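Putative xanthine dehydrogenase YAGS fad-binding subunit (Escherichia coli, PDB 5G5G) binds pterin cytosine dinucleotide and a dioxothiomolybdenum ion, and probably oxidises aldehydes as the molybdenum subunit of a three-chain periplasmic aldehyde oxidase. Local coordinates at residues 10-15 with 480-485; 78-83 with 113-118; 591-596 with 704-709. All coordinates share one frame; numbering follows the deposited sequence.

Contact 1 of 3, residues 10-15 with 480-485; sequences NPIDQL and AAEMLG
Pro11 and Ile12 meet Met483 through apolar contacts, while Glu482 beside it carries the polar part of the interface. The bend at chi2 of Met483 brings SD to the 3-10 segment 11-14. There SD lies 3.6 Å from Ile12 CD1 and 3.8 Å from Pro11 CB, so one sulfur touches both residues. Pro11 CA and Met483 CA are 6.1 Å apart, and Glu482 CG packs on the backbone at Pro11 O and Ile12 CA.

The polar evidence centres on the buried Glu482 carboxylate. CG stands opposite the backbone N (chi1 -170°), and a bend at chi2 carries the carboxylate against residues 14 and 15, with OE2 3.5 Å from Gln14 CB. The hydrogen bonds come from the peptide groups that follow: Val17 N and Val18 N both reach OE1, and Lys16 N reaches OE2. Three donors thus grip the two oxygens and fix the rotation of the group. A lysine in its place would probably leave these three N-H groups without their acceptor and bring a positive charge against them.

A water forms the remaining link, accepting from Gln14 NE2 at 2.9 Å and donating to Glu482 O at 2.9 Å. The same NE2 donates to Pro11 O, also 2.9 Å away, approaching on a carbonyl lone pair and keeping that oxygen in the Gln14 amide plane. The two bonds of NE2, to Pro11 O and to the water, fix how the amide at the end of the extended Gln14 chain is turned.

Asn10 OD1 accepts from Ile12 N at 3.1 Å, closing an Asx turn at the start of the 3-10 segment. The whole is an N-terminal loop docked on the last turn of helix 472-484 by a helix carboxylate that receives successive backbone N-H groups.

Contact 2 of 3, residues 78-83 with 113-118; sequences LAVITA and ALVVAE
Leu78 to Thr82 run antiparallel to Ala113 to Ala117, a strand pairing at the margin of a mixed sheet in the a/b hammerhead region. Strand 77-82 is outermost within this chain, and strand 49-55 flanks 111-117 on its other side. The strand directions differ by 168°.

Two hydrogen-bonded pairs set the register. Ile81 N donates to Leu114 O at 2.8 Å and Leu114 N returns to Ile81 O at 2.9 Å; Val116 N meets Ala79 O at 2.9 Å with a nearly straight N-H...O angle of 176°. The regular pattern breaks at a classic beta bulge, where Leu78 and Ala79 both face Val116. Val116 O takes a bond of 2.8 Å from Leu78 N and a weak one from Ala79 N.

Between the hydrogen-bonded pairs, Val80 and Val115 run alongside each other in the same direction, CG2 to CG2 at 4.2 Å, on the face where Val115 also touches Ala126 of helix 120-127. On the other face, Ala79, Leu114 and Val116 pack against helix 250-262. Glu118, salt-bridged to Arg264, sets OE2 3.7 Å from Leu78 CD2.

Cohesion therefore comes from backbone hydrogen bonds, while aliphatic side chains on both faces join this sheet margin to its covering helices.

Contact 3 of 3, residues 591-596 with 704-709; sequences VEVGVH and NAVYNA
A helix packs on the face of a mixed beta-sheet where Ala705, Val706 and Ala709 rest on Val591, Val593 and Val595. The valine row belongs to strand 584-596, and the helix is 698-710, near the C-terminal end of the chain. The two short axes approach to 7.7 Å at a signed crossing angle of -52°, a close separation, consistent with the small alanines facing the strand.

Alternation along the strand supports this reading: the three valines point toward the helix, whereas Glu592 points away and is salt-bridged to Arg605 and Arg606. Ala705 and Ala709, one helical turn apart, present their methyls to the sheet. Val595 CG2 approaches Ala709 CB at 4.1 Å and Val706 CG1 at 4.3 Å, extending the packing toward residue 596. At the other end, Val591 CG1 lies 4.3 Å from Ala705 CB.

Val593 makes the central contact. Its torsion (chi1 -62°) sets CG2 between the backbone N and the carbonyl carbon, the more crowded position, and presents that methyl to the helix. Val593 CG2 lies 3.7 Å from Ala705 CB and 4.2 Å from Val706 CG2, and it also touches the helix backbone, 3.5 Å from Ala705 O.

In the fold
The three contacts are separate sites, their centres lying 45 to 52 Å apart, and they share no helix or strand. Contacts 2 and 3 are buried, whereas contact 1 is only partly so, with Gln14 exposed. Along the chain, contact 2 is nested within the loop closed by contact 1, and contact 3 follows in series. Chemistry changes with place: backbone hydrogen bonds carry the strand pair of contact 2, contact 3 is apolar packing of valine and alanine side chains, partly against backbone, and contact 1 combines a thioether, a carboxylate and a water where a loop meets a helix. The Leu15 side chain is about 10 Å from bound pterin cytosine dinucleotide, without touching it.

Contact 1 of 3, residues 10-15 with 480-485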
ATOM      1  N   ASN C  10      22.581  -4.883 -34.098  1.00 19.71           N
ATOM      2  CA  ASN C  10      21.353  -4.400 -34.726  1.00 19.06           C
ATOM      3  C   ASN C  10      21.156  -2.940 -34.315  1.00 18.17           C
ATOM      4  O   ASN C  10      21.966  -2.423 -33.552  1.00 17.47           O
ATOM      5  CB  ASN C  10      20.159  -5.343 -34.351  1.00 18.95           C
ATOM      6  CG  ASN C  10      19.784  -5.297 -32.888  1.00 18.04           C
ATOM      7  OD1 ASN C  10      19.816  -4.249 -32.252  1.00 17.31           O
ATOM      8  ND2 ASN C  10      19.328  -6.439 -32.362  1.00 18.21           N
ATOM      9  N   PRO C  11      20.131  -2.256 -34.831  1.00 18.31           N
ATOM     10  CA  PRO C  11      20.030  -0.794 -34.604  1.00 18.33           C
ATOM     11  C   PRO C  11      19.932  -0.350 -33.155  1.00 17.31           C
ATOM     12  O   PRO C  11      20.310   0.788 -32.848  1.00 17.69           O
ATOM     13  CB  PRO C  11      18.771  -0.397 -35.395  1.00 18.54           C
ATOM     14  CG  PRO C  11      18.757  -1.392 -36.521  1.00 19.16           C
ATOM     15  CD  PRO C  11      19.176  -2.695 -35.857  1.00 19.01           C
ATOM     16  N   ILE C  12      19.418  -1.210 -32.261  1.00 16.63           N
ATOM     17  CA  ILE C  12      19.231  -0.849 -30.895  1.00 15.69           C
ATOM     18  C   ILE C  12      20.573  -0.605 -30.246  1.00 15.72           C
ATOM     19  O   ILE C  12      20.669   0.243 -29.368  1.00 14.72           O
ATOM     20  CB  ILE C  12      18.459  -1.927 -30.083  1.00 15.34           C
ATOM     21  CG1 ILE C  12      17.055  -2.171 -30.695  1.00 15.27           C
ATOM     22  CG2 ILE C  12      18.331  -1.543 -28.610  1.00 14.63           C
ATOM     23  CD1 ILE C  12      16.106  -1.026 -30.608  1.00 15.26           C
ATOM     24  N   ASP C  13      21.612  -1.298 -30.713  1.00 16.28           N
ATOM     25  CA  ASP C  13      22.997  -1.082 -30.220  1.00 16.87           C
ATOM     26  C   ASP C  13      23.539   0.356 -30.288  1.00 16.84           C
ATOM     27  O   ASP C  13      24.505   0.681 -29.598  1.00 16.73           O
ATOM     28  CB  ASP C  13      23.977  -1.977 -30.945  1.00 18.19           C
ATOM     29  CG  ASP C  13      23.790  -3.476 -30.618  1.00 19.01           C
ATOM     30  OD1 ASP C  13      23.385  -3.863 -29.513  1.00 18.89           O
ATOM     31  OD2 ASP C  13      24.218  -4.253 -31.505  1.00 22.52           O
ATOM     32  N   GLN C  14      22.948   1.195 -31.140  1.00 17.01           N
ATOM     33  CA  GLN C  14      23.361   2.593 -31.262  1.00 17.36           C
ATOM     34  C   GLN C  14      23.127   3.363 -29.940  1.00 16.15           C
ATOM     35  O   GLN C  14      23.861   4.327 -29.633  1.00 15.97           O
ATOM     36  CB  GLN C  14      22.586   3.282 -32.371  1.00 18.66           C
ATOM     37  CG  GLN C  14      22.826   2.728 -33.766  1.00 20.27           C
ATOM     38  CD  GLN C  14      21.905   3.359 -34.795  1.00 20.79           C
ATOM     39  OE1 GLN C  14      22.302   4.258 -35.512  1.00 22.35           O
ATOM     40  NE2 GLN C  14      20.665   2.910 -34.852  1.00 20.76           N
ATOM     41  N   LEU C  15      22.074   2.973 -29.226  1.00 14.89           N
ATOM     42  CA  LEU C  15      21.738   3.554 -27.935  1.00 14.77           C
ATOM     43  C   LEU C  15      21.688   5.076 -27.959  1.00 14.83           C
ATOM     44  O   LEU C  15      22.057   5.732 -26.992  1.00 14.74           O
ATOM     45  CB  LEU C  15      22.694   3.053 -26.828  1.00 14.52           C
ATOM     46  CG  LEU C  15      22.694   1.520 -26.687  1.00 14.55           C
ATOM     47  CD1 LEU C  15      23.804   1.115 -25.726  1.00 14.73           C
ATOM     48  CD2 LEU C  15      21.377   1.036 -26.174  1.00 13.91           C
ATOM     49  N   ALA C 480      10.904   2.597 -30.645  1.00 13.16           N
ATOM     50  CA  ALA C 480      10.536   3.063 -31.956  1.00 13.84           C
ATOM     51  C   ALA C 480      11.403   4.231 -32.462  1.00 14.37           C
ATOM     52  O   ALA C 480      11.823   4.261 -33.620  1.00 14.63           O
ATOM     53  CB  ALA C 480       9.072   3.415 -31.998  1.00 13.71           C
ATOM     54  N   ALA C 481      11.682   5.191 -31.571  1.00 14.31           N
ATOM     55  CA  ALA C 481      12.519   6.307 -31.934  1.00 14.73           C
ATOM     56  C   ALA C 481      13.909   5.817 -32.401  1.00 15.05           C
ATOM     57  O   ALA C 481      14.479   6.320 -33.380  1.00 15.53           O
ATOM     58  CB  ALA C 481      12.648   7.257 -30.745  1.00 14.53           C
ATOM     59  N   GLU C 482      14.478   4.879 -31.643  1.00 14.84           N
ATOM     60  CA  GLU C 482      15.779   4.335 -31.956  1.00 15.59           C
ATOM     61  C   GLU C 482      15.775   3.674 -33.320  1.00 16.11           C
ATOM     62  O   GLU C 482      16.683   3.890 -34.127  1.00 16.16           O
ATOM     63  CB  GLU C 482      16.205   3.295 -30.919  1.00 15.75           C
ATOM     64  CG  GLU C 482      17.663   2.874 -31.073  1.00 16.63           C
ATOM     65  CD  GLU C 482      18.631   3.863 -30.432  1.00 17.04           C
ATOM     66  OE1 GLU C 482      18.504   4.091 -29.188  1.00 16.90           O
ATOM     67  OE2 GLU C 482      19.507   4.379 -31.146  1.00 17.41           O
ATOM     68  N   MET C 483      14.756   2.859 -33.562  1.00 15.96           N
ATOM     69  CA  MET C 483      14.685   2.075 -34.821  1.00 17.38           C
ATOM     70  C   MET C 483      14.476   2.932 -36.069  1.00 18.60           C
ATOM     71  O   MET C 483      14.957   2.590 -37.145  1.00 19.18           O
ATOM     72  CB  MET C 483      13.586   1.045 -34.695  1.00 17.50           C
ATOM     73  CG  MET C 483      13.867  -0.053 -33.685  1.00 17.77           C
ATOM     74  SD  MET C 483      15.258  -1.089 -34.101  1.00 20.10           S
ATOM     75  CE  MET C 483      14.679  -2.059 -35.496  1.00 20.72           C
ATOM     76  N   LEU C 484      13.742   4.029 -35.921  1.00 18.91           N
ATOM     77  CA  LEU C 484      13.333   4.856 -37.045  1.00 20.68           C
ATOM     78  C   LEU C 484      14.172   6.103 -37.207  1.00 21.62           C
ATOM     79  O   LEU C 484      14.032   6.783 -38.216  1.00 22.20           O
ATOM     80  CB  LEU C 484      11.824   5.183 -36.960  1.00 21.52           C
ATOM     81  CG  LEU C 484      10.987   3.921 -37.212  1.00 22.79           C
ATOM     82  CD1 LEU C 484       9.598   4.107 -36.676  1.00 24.44           C
ATOM     83  CD2 LEU C 484      10.915   3.596 -38.677  1.00 24.77           C
ATOM     84  N   GLY C 485      15.064   6.388 -36.252  1.00 21.96           N
ATOM     85  CA  GLY C 485      15.954   7.560 -36.317  1.00 23.46           C
ATOM     86  C   GLY C 485      15.227   8.891 -36.095  1.00 24.63           C
ATOM     87  O   GLY C 485      15.613   9.917 -36.675  1.00 26.91           O
TER
HETATM   88  O   HOH W   1      18.324   3.557 -36.495  1.00 17.44           O

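Contact 2 of 3, residues 78-83 with 113-118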
ATOM      1  N   LEU C  78     -31.958   0.819  -9.171  1.00 15.07           N
ATOM      2  CA  LEU C  78     -32.363   0.334 -10.470  1.00 15.89           C
ATOM      3  C   LEU C  78     -32.520  -1.181 -10.491  1.00 16.07           C
ATOM      4  O   LEU C  78     -33.489  -1.666 -11.078  1.00 17.15           O
ATOM      5  CB  LEU C  78     -31.319   0.696 -11.549  1.00 16.66           C
ATOM      6  CG  LEU C  78     -31.043   2.182 -11.851  1.00 17.10           C
ATOM      7  CD1 LEU C  78     -30.145   2.275 -13.077  1.00 18.36           C
ATOM      8  CD2 LEU C  78     -32.345   2.851 -12.133  1.00 18.49           C
ATOM      9  N   ALA C  79     -31.617  -1.915  -9.878  1.00 15.31           N
ATOM     10  CA  ALA C  79     -31.678  -3.386  -9.872  1.00 16.00           C
ATOM     11  C   ALA C  79     -30.703  -3.932  -8.826  1.00 15.61           C
ATOM     12  O   ALA C  79     -29.822  -3.220  -8.329  1.00 14.28           O
ATOM     13  CB  ALA C  79     -31.263  -3.924 -11.237  1.00 16.18           C
ATOM     14  N   VAL C  80     -30.864  -5.227  -8.520  1.00 16.20           N
ATOM     15  CA  VAL C  80     -29.870  -5.920  -7.707  1.00 16.51           C
ATOM     16  C   VAL C  80     -29.471  -7.194  -8.452  1.00 17.14           C
ATOM     17  O   VAL C  80     -30.342  -8.020  -8.749  1.00 17.82           O
ATOM     18  CB  VAL C  80     -30.433  -6.309  -6.302  1.00 17.28           C
ATOM     19  CG1 VAL C  80     -29.338  -6.959  -5.461  1.00 17.12           C
ATOM     20  CG2 VAL C  80     -31.008  -5.063  -5.618  1.00 17.67           C
ATOM     21  N   ILE C  81     -28.187  -7.336  -8.735  1.00 16.70           N
ATOM     22  CA  ILE C  81     -27.636  -8.494  -9.436  1.00 17.10           C
ATOM     23  C   ILE C  81     -27.256  -9.563  -8.432  1.00 16.57           C
ATOM     24  O   ILE C  81     -26.598  -9.241  -7.444  1.00 16.27           O
ATOM     25  CB  ILE C  81     -26.391  -8.126 -10.235  1.00 17.80           C
ATOM     26  CG1 ILE C  81     -26.660  -6.861 -11.060  1.00 18.47           C
ATOM     27  CG2 ILE C  81     -25.921  -9.307 -11.095  1.00 18.38           C
ATOM     28  CD1 ILE C  81     -27.901  -6.841 -11.881  1.00 19.20           C
ATOM     29  N   THR C  82     -27.619 -10.819  -8.720  1.00 16.45           N
ATOM     30  CA  THR C  82     -27.261 -11.963  -7.887  1.00 16.54           C
ATOM     31  C   THR C  82     -26.872 -13.140  -8.754  1.00 17.39           C
ATOM     32  O   THR C  82     -27.162 -13.120  -9.923  1.00 17.72           O
ATOM     33  CB  THR C  82     -28.465 -12.412  -7.035  1.00 16.92           C
ATOM     34  OG1 THR C  82     -29.504 -12.927  -7.890  1.00 17.11           O
ATOM     35  CG2 THR C  82     -29.036 -11.244  -6.262  1.00 16.57           C
ATOM     36  N   ALA C  83     -26.273 -14.182  -8.169  1.00 18.29           N
ATOM     37  CA  ALA C  83     -25.981 -15.410  -8.957  1.00 19.53           C
ATOM     38  C   ALA C  83     -27.235 -15.973  -9.517  1.00 21.82           C
ATOM     39  O   ALA C  83     -27.288 -16.427 -10.682  1.00 23.39           O
ATOM     40  CB  ALA C  83     -25.260 -16.462  -8.127  1.00 19.16           C
ATOM     41  N   ALA C 113     -23.675 -10.163  -4.402  1.00 15.06           N
ATOM     42  CA  ALA C 113     -24.692  -9.323  -5.010  1.00 15.16           C
ATOM     43  C   ALA C 113     -24.082  -7.972  -5.398  1.00 14.89           C
ATOM     44  O   ALA C 113     -22.975  -7.606  -4.932  1.00 14.33           O
ATOM     45  CB  ALA C 113     -25.902  -9.133  -4.101  1.00 15.75           C
ATOM     46  N   LEU C 114     -24.798  -7.268  -6.283  1.00 14.49           N
ATOM     47  CA  LEU C 114     -24.423  -5.895  -6.655  1.00 14.66           C
ATOM     48  C   LEU C 114     -25.682  -5.063  -6.722  1.00 14.53           C
ATOM     49  O   LEU C 114     -26.598  -5.410  -7.447  1.00 14.99           O
ATOM     50  CB  LEU C 114     -23.716  -5.840  -8.017  1.00 15.01           C
ATOM     51  CG  LEU C 114     -23.247  -4.430  -8.436  1.00 14.91           C
ATOM     52  CD1 LEU C 114     -21.834  -4.197  -7.923  1.00 14.76           C
ATOM     53  CD2 LEU C 114     -23.345  -4.238  -9.937  1.00 15.70           C
ATOM     54  N   VAL C 115     -25.746  -3.983  -5.939  1.00 14.10           N
ATOM     55  CA  VAL C 115     -26.888  -3.076  -6.064  1.00 14.50           C
ATOM     56  C   VAL C 115     -26.500  -1.951  -7.017  1.00 14.20           C
ATOM     57  O   VAL C 115     -25.437  -1.351  -6.813  1.00 14.89           O
ATOM     58  CB  VAL C 115     -27.267  -2.457  -4.716  1.00 14.86           C
ATOM     59  CG1 VAL C 115     -28.428  -1.499  -4.868  1.00 15.61           C
ATOM     60  CG2 VAL C 115     -27.620  -3.527  -3.698  1.00 15.41           C
ATOM     61  N   VAL C 116     -27.342  -1.661  -8.013  1.00 13.94           N
ATOM     62  CA  VAL C 116     -27.110  -0.638  -9.011  1.00 13.58           C
ATOM     63  C   VAL C 116     -28.080   0.487  -8.696  1.00 13.65           C
ATOM     64  O   VAL C 116     -29.282   0.233  -8.533  1.00 13.82           O
ATOM     65  CB  VAL C 116     -27.460  -1.199 -10.418  1.00 14.07           C
ATOM     66  CG1 VAL C 116     -27.214  -0.158 -11.484  1.00 14.27           C
ATOM     67  CG2 VAL C 116     -26.622  -2.426 -10.672  1.00 14.03           C
ATOM     68  N   ALA C 117     -27.563   1.703  -8.549  1.00 13.34           N
ATOM     69  CA  ALA C 117     -28.398   2.863  -8.254  1.00 13.93           C
ATOM     70  C   ALA C 117     -27.934   4.123  -9.016  1.00 14.05           C
ATOM     71  O   ALA C 117     -26.897   4.140  -9.637  1.00 13.47           O
ATOM     72  CB  ALA C 117     -28.388   3.116  -6.765  1.00 14.00           C
ATOM     73  N   GLU C 118     -28.731   5.172  -8.906  1.00 14.84           N
ATOM     74  CA  GLU C 118     -28.537   6.408  -9.652  1.00 15.70           C
ATOM     75  C   GLU C 118     -27.304   7.179  -9.172  1.00 14.59           C
ATOM     76  O   GLU C 118     -26.661   7.867  -9.968  1.00 13.84           O
ATOM     77  CB  GLU C 118     -29.776   7.273  -9.502  1.00 17.96           C
ATOM     78  CG  GLU C 118     -30.956   6.719 -10.270  1.00 20.59           C
ATOM     79  CD  GLU C 118     -30.872   6.958 -11.764  1.00 23.48           C
ATOM     80  OE1 GLU C 118     -29.915   7.630 -12.246  1.00 25.54           O
ATOM     81  OE2 GLU C 118     -31.763   6.474 -12.473  1.00 26.28           O
TER

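Contact 3 of 3, residues 591-596 with 704-709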
ATOM      1  N   VAL C 591      22.068  -3.699   3.205  1.00 12.78           N
ATOM      2  CA  VAL C 591      21.234  -2.865   4.058  1.00 13.24           C
ATOM      3  C   VAL C 591      21.905  -2.546   5.374  1.00 13.51           C
ATOM      4  O   VAL C 591      22.572  -3.413   5.972  1.00 13.07           O
ATOM      5  CB  VAL C 591      19.898  -3.597   4.398  1.00 13.98           C
ATOM      6  CG1 VAL C 591      19.098  -2.796   5.397  1.00 14.64           C
ATOM      7  CG2 VAL C 591      19.123  -3.887   3.128  1.00 13.89           C
ATOM      8  N   GLU C 592      21.729  -1.309   5.821  1.00 13.08           N
ATOM      9  CA  GLU C 592      22.094  -0.913   7.166  1.00 14.11           C
ATOM     10  C   GLU C 592      20.815  -0.594   7.918  1.00 13.68           C
ATOM     11  O   GLU C 592      19.951   0.169   7.385  1.00 13.15           O
ATOM     12  CB  GLU C 592      23.071   0.285   7.133  1.00 15.42           C
ATOM     13  CG  GLU C 592      23.466   0.820   8.508  1.00 17.23           C
ATOM     14  CD  GLU C 592      24.333   2.070   8.415  1.00 19.30           C
ATOM     15  OE1 GLU C 592      25.412   2.028   7.836  1.00 20.52           O
ATOM     16  OE2 GLU C 592      23.946   3.100   8.974  1.00 22.27           O
ATOM     17  N   VAL C 593      20.637  -1.184   9.107  1.00 14.12           N
ATOM     18  CA  VAL C 593      19.456  -0.915   9.910  1.00 14.22           C
ATOM     19  C   VAL C 593      19.827  -0.383  11.265  1.00 14.93           C
ATOM     20  O   VAL C 593      20.969  -0.595  11.744  1.00 15.07           O
ATOM     21  CB  VAL C 593      18.599  -2.154  10.201  1.00 15.39           C
ATOM     22  CG1 VAL C 593      18.107  -2.691   8.913  1.00 15.54           C
ATOM     23  CG2 VAL C 593      19.398  -3.211  10.980  1.00 15.70           C
ATOM     24  N   GLY C 594      18.858   0.271  11.912  1.00 14.58           N
ATOM     25  CA  GLY C 594      19.014   0.630  13.301  1.00 14.94           C
ATOM     26  C   GLY C 594      17.914  -0.113  14.063  1.00 15.34           C
ATOM     27  O   GLY C 594      16.786  -0.224  13.568  1.00 14.74           O
ATOM     28  N   VAL C 595      18.252  -0.611  15.246  1.00 15.42           N
ATOM     29  CA  VAL C 595      17.257  -1.248  16.114  1.00 15.76           C
ATOM     30  C   VAL C 595      17.324  -0.492  17.436  1.00 16.35           C
ATOM     31  O   VAL C 595      18.395  -0.373  18.054  1.00 16.58           O
ATOM     32  CB  VAL C 595      17.493  -2.751  16.318  1.00 15.71           C
ATOM     33  CG1 VAL C 595      16.462  -3.339  17.307  1.00 16.19           C
ATOM     34  CG2 VAL C 595      17.450  -3.506  14.971  1.00 15.16           C
ATOM     35  N   HIS C 596      16.192   0.037  17.854  1.00 16.71           N
ATOM     36  CA  HIS C 596      16.208   0.809  19.090  1.00 18.29           C
ATOM     37  C   HIS C 596      16.518  -0.095  20.283  1.00 19.11           C
ATOM     38  O   HIS C 596      15.841  -1.118  20.526  1.00 19.55           O
ATOM     39  CB  HIS C 596      14.903   1.600  19.282  1.00 18.82           C
ATOM     40  CG  HIS C 596      15.047   2.721  20.255  1.00 20.04           C
ATOM     41  ND1 HIS C 596      15.084   2.518  21.605  1.00 21.60           N
ATOM     42  CD2 HIS C 596      15.183   4.054  20.071  1.00 21.40           C
ATOM     43  CE1 HIS C 596      15.258   3.668  22.229  1.00 22.33           C
ATOM     44  NE2 HIS C 596      15.307   4.624  21.314  1.00 21.98           N
ATOM     45  N   ASN C 704      18.930 -10.084   7.991  1.00 12.55           N
ATOM     46  CA  ASN C 704      20.310 -10.354   8.276  1.00 12.73           C
ATOM     47  C   ASN C 704      20.981  -9.127   8.960  1.00 13.12           C
ATOM     48  O   ASN C 704      21.831  -9.281   9.820  1.00 13.41           O
ATOM     49  CB  ASN C 704      21.009 -10.736   7.009  1.00 12.82           C
ATOM     50  CG  ASN C 704      20.585 -12.135   6.479  1.00 12.69           C
ATOM     51  OD1 ASN C 704      20.063 -12.965   7.202  1.00 13.10           O
ATOM     52  ND2 ASN C 704      20.865 -12.381   5.240  1.00 13.11           N
ATOM     53  N   ALA C 705      20.593  -7.922   8.546  1.00 12.60           N
ATOM     54  CA  ALA C 705      21.067  -6.676   9.179  1.00 12.70           C
ATOM     55  C   ALA C 705      20.559  -6.545  10.593  1.00 12.97           C
ATOM     56  O   ALA C 705      21.283  -6.105  11.468  1.00 14.01           O
ATOM     57  CB  ALA C 705      20.672  -5.437   8.335  1.00 12.31           C
ATOM     58  N   VAL C 706      19.284  -6.887  10.830  1.00 13.25           N
ATOM     59  CA  VAL C 706      18.760  -6.937  12.203  1.00 13.86           C
ATOM     60  C   VAL C 706      19.520  -7.929  13.087  1.00 14.02           C
ATOM     61  O   VAL C 706      19.844  -7.615  14.242  1.00 14.62           O
ATOM     62  CB  VAL C 706      17.245  -7.241  12.225  1.00 13.53           C
ATOM     63  CG1 VAL C 706      16.763  -7.533  13.636  1.00 14.22           C
ATOM     64  CG2 VAL C 706      16.426  -6.091  11.578  1.00 13.25           C
ATOM     65  N   TYR C 707      19.827  -9.107  12.527  1.00 13.79           N
ATOM     66  CA  TYR C 707      20.668 -10.049  13.250  1.00 14.53           C
ATOM     67  C   TYR C 707      22.031  -9.428  13.581  1.00 14.65           C
ATOM     68  O   TYR C 707      22.526  -9.527  14.723  1.00 15.02           O
ATOM     69  CB  TYR C 707      20.874 -11.352  12.496  1.00 14.65           C
ATOM     70  CG  TYR C 707      21.859 -12.251  13.217  1.00 15.24           C
ATOM     71  CD1 TYR C 707      21.519 -12.846  14.428  1.00 16.01           C
ATOM     72  CD2 TYR C 707      23.134 -12.492  12.712  1.00 15.52           C
ATOM     73  CE1 TYR C 707      22.416 -13.648  15.130  1.00 16.57           C
ATOM     74  CE2 TYR C 707      24.018 -13.296  13.418  1.00 16.35           C
ATOM     75  CZ  TYR C 707      23.654 -13.861  14.615  1.00 16.81           C
ATOM     76  OH  TYR C 707      24.513 -14.650  15.301  1.00 18.05           O
ATOM     77  N   ASN C 708      22.670  -8.839  12.575  1.00 14.28           N
ATOM     78  CA  ASN C 708      23.966  -8.226  12.811  1.00 14.87           C
ATOM     79  C   ASN C 708      23.844  -7.101  13.871  1.00 14.87           C
ATOM     80  O   ASN C 708      24.735  -6.895  14.705  1.00 15.37           O
ATOM     81  CB  ASN C 708      24.544  -7.692  11.511  1.00 14.99           C
ATOM     82  CG  ASN C 708      25.913  -7.058  11.695  1.00 15.65           C
ATOM     83  OD1 ASN C 708      26.059  -5.837  11.643  1.00 15.76           O
ATOM     84  ND2 ASN C 708      26.919  -7.884  11.976  1.00 16.36           N
ATOM     85  N   ALA C 709      22.728  -6.380  13.880  1.00 14.98           N
ATOM     86  CA  ALA C 709      22.571  -5.320  14.912  1.00 15.29           C
ATOM     87  C   ALA C 709      22.372  -5.792  16.320  1.00 16.25           C
ATOM     88  O   ALA C 709      22.815  -5.111  17.258  1.00 17.45           O
ATOM     89  CB  ALA C 709      21.433  -4.400  14.545  1.00 14.97           C
TER